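Local coordinates for acetoin utilization protein AcuB, putative (Vibrio cholerae, PDB 2O16) that is of unknown function but, as a protein with two CBS domains, probably senses an adenine nucleotide or related ligand in a regulatory role linked to acetoin use, at residues V91-G96 against V114-V119; P15-R20 against H38-D43. All blocks are in the same frame, centred on the assembly; numbering follows the deposited sequence.

Interaction 1 (V91-G96 against V114-V119); sequences VAPQAG and VVAKDV
The ring of Pro-93 has one face laid over a methyl of Val-114 and one edge turned to the next residues of the strand. CG1 of Val-114 sits beneath the ring, 3.4 Å from CA of Pro-93; it stands anti to its own backbone N (chi1 -180°), which lifts it to that face. At the CG-CD edge, CD of Pro-93 is 4.1 Å from CB of Ala-116, whose single methyl meets the ring edge without crowding it. CD of Pro-93 also comes within 3.3 Å of the carbonyl O of Val-115. The other methyl of Val-114, CG2, lies alongside CG1 of Val-91 at 3.9 Å, the two beta-branched side chains pointing the same way. Between the backbones, N of Val-115 donates to O of Val-91 at 2.9 Å, nearly straight (163°). Val-91 also bonds Pro-113, so its two backbone groups straddle Val-114 as in a parallel bridge. Ala-92 to Ala-95 then form a type I turn that carries the chain to Gly-96, the N-cap of helix 97-106. Extended segment, helix and parallel strand make up the beta-alpha-beta unit of a CBS domain.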
loop_
_atom_site.group_PDB
_atom_site.type_symbol
_atom_site.label_atom_id
_atom_site.label_comp_id
_atom_site.label_asym_id
_atom_site.label_seq_id
_atom_site.Cartn_x
_atom_site.Cartn_y
_atom_site.Cartn_z
ATOM N N VAL A 91 -6.655 -6.585 3.208
ATOM C CA VAL A 91 -6.641 -7.638 4.231
ATOM C C VAL A 91 -7.063 -7.033 5.570
ATOM O O VAL A 91 -6.928 -5.820 5.769
ATOM C CB VAL A 91 -5.222 -8.279 4.330
ATOM C CG1 VAL A 91 -4.175 -7.279 4.942
ATOM C CG2 VAL A 91 -5.221 -9.602 5.143
ATOM N N ALA A 92 -7.554 -7.863 6.491
ATOM C CA ALA A 92 -7.857 -7.413 7.869
ATOM C C ALA A 92 -6.613 -7.398 8.760
ATOM O O ALA A 92 -5.688 -8.197 8.551
ATOM C CB ALA A 92 -8.960 -8.300 8.498
ATOM N N PRO A 93 -6.555 -6.471 9.747
ATOM C CA PRO A 93 -5.368 -6.376 10.606
ATOM C C PRO A 93 -5.052 -7.612 11.446
ATOM O O PRO A 93 -3.908 -7.804 11.792
ATOM C CB PRO A 93 -5.699 -5.206 11.535
ATOM C CG PRO A 93 -7.176 -5.142 11.532
ATOM C CD PRO A 93 -7.551 -5.454 10.116
ATOM N N GLN A 94 -6.047 -8.443 11.753
ATOM C CA GLN A 94 -5.805 -9.634 12.563
ATOM C C GLN A 94 -5.275 -10.818 11.734
ATOM O O GLN A 94 -4.936 -11.872 12.301
ATOM C CB GLN A 94 -7.087 -10.045 13.317
ATOM C CG GLN A 94 -8.208 -10.525 12.389
ATOM C CD GLN A 94 -9.129 -9.403 11.890
ATOM O OE1 GLN A 94 -8.830 -8.199 12.036
ATOM N NE2 GLN A 94 -10.284 -9.804 11.322
ATOM N N ALA A 95 -5.196 -10.666 10.405
ATOM C CA ALA A 95 -4.735 -11.779 9.554
ATOM C C ALA A 95 -3.339 -12.244 9.967
ATOM O O ALA A 95 -2.547 -11.445 10.443
ATOM C CB ALA A 95 -4.763 -11.398 8.081
ATOM N N GLY A 96 -3.044 -13.533 9.776
ATOM C CA GLY A 96 -1.707 -14.046 10.074
ATOM C C GLY A 96 -0.715 -13.528 9.036
ATOM O O GLY A 96 -1.022 -13.471 7.828
ATOM N N VAL A 114 -4.472 -2.535 4.618
ATOM C CA VAL A 114 -5.041 -3.239 5.757
ATOM C C VAL A 114 -6.242 -2.398 6.193
ATOM O O VAL A 114 -6.129 -1.184 6.436
ATOM C CB VAL A 114 -4.002 -3.342 6.924
ATOM C CG1 VAL A 114 -4.566 -4.089 8.157
ATOM C CG2 VAL A 114 -2.711 -3.994 6.426
ATOM N N VAL A 115 -7.408 -3.032 6.232
ATOM C CA VAL A 115 -8.653 -2.313 6.500
ATOM C C VAL A 115 -9.420 -2.993 7.648
ATOM O O VAL A 115 -9.435 -4.216 7.744
ATOM C CB VAL A 115 -9.557 -2.240 5.244
ATOM C CG1 VAL A 115 -8.896 -1.355 4.117
ATOM C CG2 VAL A 115 -9.848 -3.614 4.713
ATOM N N ALA A 116 -10.021 -2.176 8.511
ATOM C CA ALA A 116 -10.896 -2.655 9.575
ATOM C C ALA A 116 -12.176 -1.833 9.441
ATOM O O ALA A 116 -12.135 -0.594 9.514
ATOM C CB ALA A 116 -10.259 -2.456 10.916
ATOM N N LYS A 117 -13.282 -2.515 9.172
ATOM C CA LYS A 117 -14.601 -1.849 9.007
ATOM C C LYS A 117 -14.592 -0.779 7.914
ATOM O O LYS A 117 -15.088 0.343 8.115
ATOM C CB LYS A 117 -15.040 -1.228 10.342
ATOM C CG LYS A 117 -15.279 -2.265 11.447
ATOM C CD LYS A 117 -15.745 -1.562 12.722
ATOM C CE LYS A 117 -15.961 -2.523 13.893
ATOM N NZ LYS A 117 -16.213 -1.773 15.176
ATOM N N ASP A 118 -14.031 -1.140 6.764
ATOM C CA ASP A 118 -13.795 -0.220 5.638
ATOM C C ASP A 118 -12.704 0.832 5.837
ATOM O O ASP A 118 -12.154 1.307 4.816
ATOM C CB ASP A 118 -15.077 0.489 5.182
ATOM C CG ASP A 118 -16.037 -0.415 4.437
ATOM O OD1 ASP A 118 -15.664 -1.534 3.992
ATOM O OD2 ASP A 118 -17.193 0.051 4.274
ATOM N N VAL A 119 -12.396 1.193 7.095
ATOM C CA VAL A 119 -11.339 2.203 7.396
ATOM C C VAL A 119 -9.941 1.654 7.140
ATOM O O VAL A 119 -9.608 0.549 7.591
ATOM C CB VAL A 119 -11.353 2.699 8.868
ATOM C CG1 VAL A 119 -10.235 3.761 9.105
ATOM C CG2 VAL A 119 -12.724 3.269 9.244
#

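Interaction 2 (P15-R20 against H38-D43); sequences PHTLLR and HVPIVD. With PO4 (phosphate ion), chain C.
A beta-alpha-beta unit of the first CBS domain brings these segments together: the extended chain at Leu-18 runs into helix 24-34 and returns as strand 38-42, and Leu-18 forms a single parallel bridge with Ile-41. N of Leu-18 donates to O of Pro-40 and O of Leu-18 accepts from N of Val-42, both at 3.0 Å. Pro-40 has no N-H to give; its CD lies 3.4 Å from O of His-16, and a water donates to the carbonyls of both His-16 and His-38. A second water links Arg-20 N to Val-42 O.

Side chains sort onto two faces. Leu-18 crosses Val-39, CG to CG1 3.8 Å, on the side covered by Leu-30 of helix 24-34. Further along that same side, CB of Arg-20 rests on CG2 of Ile-41 at 3.7 Å, while the charged end of Arg-20 makes a cation-pi contact with Phe-81. On the other, Thr-17 meets Val-42 at about a right angle; chi1 58° puts OG1 of Thr-17 between its backbone N and carbonyl carbon, 3.6 Å from CG2 of Val-42. Thr-17 and Pro-40 both touch Leu-120 of the second CBS domain.

At the strand's start, the edge of the His-38 ring faces a phosphate, probably from the crystallisation liquor: ND1 donates to O1 at 2.8 Å, almost straight (171°). Thr-125, Ser-127 and N of Arg-37 also bind it. Drawn from both CBS domains, this polar cluster is consistent with a site for a phosphate-bearing ligand; the bond fixes a hydrogen on ND1, and the anion may favour a protonated ring.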
loop_
_atom_site.group_PDB
_atom_site.type_symbol
_atom_site.label_atom_id
_atom_site.label_comp_id
_atom_site.label_asym_id
_atom_site.label_seq_id
_atom_site.Cartn_x
_atom_site.Cartn_y
_atom_site.Cartn_z
ATOM N N PRO A 15 -0.524 5.361 7.148
ATOM C CA PRO A 15 0.110 5.720 5.880
ATOM C C PRO A 15 -0.454 7.049 5.372
ATOM O O PRO A 15 -1.582 7.409 5.711
ATOM C CB PRO A 15 -0.302 4.591 4.932
ATOM C CG PRO A 15 -1.556 4.038 5.506
ATOM C CD PRO A 15 -1.418 4.201 7.016
ATOM N N HIS A 16 0.355 7.764 4.616
ATOM C CA HIS A 16 -0.064 8.956 3.893
ATOM C C HIS A 16 -0.999 8.556 2.771
ATOM O O HIS A 16 -0.691 7.662 1.970
ATOM C CB HIS A 16 1.134 9.687 3.312
ATOM C CG HIS A 16 1.997 10.327 4.362
ATOM N ND1 HIS A 16 2.932 9.615 5.086
ATOM C CD2 HIS A 16 2.058 11.602 4.815
ATOM C CE1 HIS A 16 3.544 10.430 5.934
ATOM N NE2 HIS A 16 3.026 11.639 5.797
ATOM N N THR A 17 -2.115 9.254 2.717
ATOM C CA THR A 17 -3.221 8.952 1.785
ATOM C C THR A 17 -3.596 10.225 1.015
ATOM O O THR A 17 -3.148 11.337 1.357
ATOM C CB THR A 17 -4.449 8.470 2.555
ATOM O OG1 THR A 17 -4.829 9.479 3.491
ATOM C CG2 THR A 17 -4.141 7.184 3.316
ATOM N N LEU A 18 -4.407 10.077 -0.020
ATOM C CA LEU A 18 -4.875 11.236 -0.800
ATOM C C LEU A 18 -6.350 11.060 -1.108
ATOM O O LEU A 18 -6.811 9.913 -1.208
ATOM C CB LEU A 18 -4.064 11.343 -2.096
ATOM C CG LEU A 18 -2.627 11.887 -1.925
ATOM C CD1 LEU A 18 -1.907 11.894 -3.232
ATOM C CD2 LEU A 18 -2.566 13.320 -1.275
ATOM N N LEU A 19 -7.090 12.175 -1.258
ATOM C CA LEU A 19 -8.484 12.121 -1.763
ATOM C C LEU A 19 -8.505 11.786 -3.249
ATOM O O LEU A 19 -7.517 12.006 -3.955
ATOM C CB LEU A 19 -9.217 13.468 -1.530
ATOM C CG LEU A 19 -9.344 13.915 -0.077
ATOM C CD1 LEU A 19 -9.882 15.392 0.076
ATOM C CD2 LEU A 19 -10.197 12.907 0.734
ATOM N N ARG A 20 -9.621 11.214 -3.721
ATOM C CA ARG A 20 -9.717 10.717 -5.113
ATOM C C ARG A 20 -9.713 11.812 -6.160
ATOM O O ARG A 20 -9.507 11.546 -7.358
ATOM C CB ARG A 20 -11.029 9.934 -5.282
ATOM C CG ARG A 20 -12.292 10.808 -5.082
ATOM C CD ARG A 20 -13.575 9.955 -4.956
ATOM N NE ARG A 20 -13.939 9.358 -6.240
ATOM C CZ ARG A 20 -14.658 9.970 -7.187
ATOM N NH1 ARG A 20 -15.094 11.217 -7.030
ATOM N NH2 ARG A 20 -14.933 9.337 -8.310
ATOM N N HIS A 38 3.661 3.897 -2.869
ATOM C CA HIS A 38 2.268 3.474 -2.767
ATOM C C HIS A 38 1.500 4.451 -1.913
ATOM O O HIS A 38 1.910 4.726 -0.784
ATOM C CB HIS A 38 2.167 2.053 -2.162
ATOM C CG HIS A 38 2.865 1.017 -2.975
ATOM N ND1 HIS A 38 4.206 0.724 -2.809
ATOM C CD2 HIS A 38 2.435 0.254 -4.008
ATOM C CE1 HIS A 38 4.564 -0.191 -3.693
ATOM N NE2 HIS A 38 3.514 -0.481 -4.442
ATOM N N VAL A 39 0.407 4.963 -2.475
ATOM C CA VAL A 39 -0.443 5.945 -1.817
ATOM C C VAL A 39 -1.882 5.454 -1.914
ATOM O O VAL A 39 -2.470 5.479 -3.000
ATOM C CB VAL A 39 -0.355 7.315 -2.471
ATOM C CG1 VAL A 39 -1.253 8.332 -1.742
ATOM C CG2 VAL A 39 1.136 7.806 -2.500
ATOM N N PRO A 40 -2.426 5.016 -0.782
ATOM C CA PRO A 40 -3.846 4.693 -0.748
ATOM C C PRO A 40 -4.718 5.965 -1.012
ATOM O O PRO A 40 -4.371 7.111 -0.598
ATOM C CB PRO A 40 -4.047 4.151 0.672
ATOM C CG PRO A 40 -2.634 3.809 1.174
ATOM C CD PRO A 40 -1.768 4.817 0.530
ATOM N N ILE A 41 -5.806 5.750 -1.736
ATOM C CA ILE A 41 -6.824 6.767 -2.000
ATOM C C ILE A 41 -8.016 6.510 -1.073
ATOM O O ILE A 41 -8.551 5.397 -1.043
ATOM C CB ILE A 41 -7.299 6.688 -3.483
ATOM C CG1 ILE A 41 -6.106 6.739 -4.471
ATOM C CG2 ILE A 41 -8.393 7.735 -3.775
ATOM C CD1 ILE A 41 -5.117 7.869 -4.254
ATOM N N VAL A 42 -8.430 7.519 -0.304
ATOM C CA VAL A 42 -9.458 7.312 0.726
ATOM C C VAL A 42 -10.529 8.382 0.635
ATOM O O VAL A 42 -10.308 9.417 -0.003
ATOM C CB VAL A 42 -8.855 7.334 2.155
ATOM C CG1 VAL A 42 -7.885 6.150 2.357
ATOM C CG2 VAL A 42 -8.143 8.702 2.425
ATOM N N ASP A 43 -11.685 8.141 1.260
ATOM C CA ASP A 43 -12.706 9.201 1.369
ATOM C C ASP A 43 -12.459 10.002 2.655
ATOM O O ASP A 43 -11.492 9.756 3.358
ATOM C CB ASP A 43 -14.141 8.612 1.271
ATOM C CG ASP A 43 -14.579 7.840 2.522
ATOM O OD1 ASP A 43 -13.871 7.808 3.562
ATOM O OD2 ASP A 43 -15.681 7.236 2.466
HETATM P P PO4 C . 7.059 1.389 -0.676
HETATM O O1 PO4 C . 5.782 2.124 -0.999
HETATM O O2 PO4 C . 7.074 0.157 -1.560
HETATM O O3 PO4 C . 8.173 2.315 -1.113
HETATM O O4 PO4 C . 7.210 1.022 0.789
HETATM O O HOH W 1 1.300 5.794 1.744
HETATM O O HOH W 2 -11.706 10.762 -1.786
#

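From the N terminus the chain passes strand 12-13 and reaches 15-20; after helix 24-34, segment 38-43 returns beside it, and interaction 2 closes that loop. Strand 48-53 and helix 54-64 follow, and the chain goes on into the second CBS domain. There 91-96 leads into helix 97-106, and interaction 1 closes when strand 112-116 comes back. The two loops are in series, neither nested nor crossed, and each skips 17 residues, an equivalence expected of tandem CBS domains. The centres of interactions 1 and 2 lie about 16 Å apart, and the two do not touch. Strand 119-124 serves both: Val-121 packs on Val-114, and Ile-123 of the same strand on Pro-40.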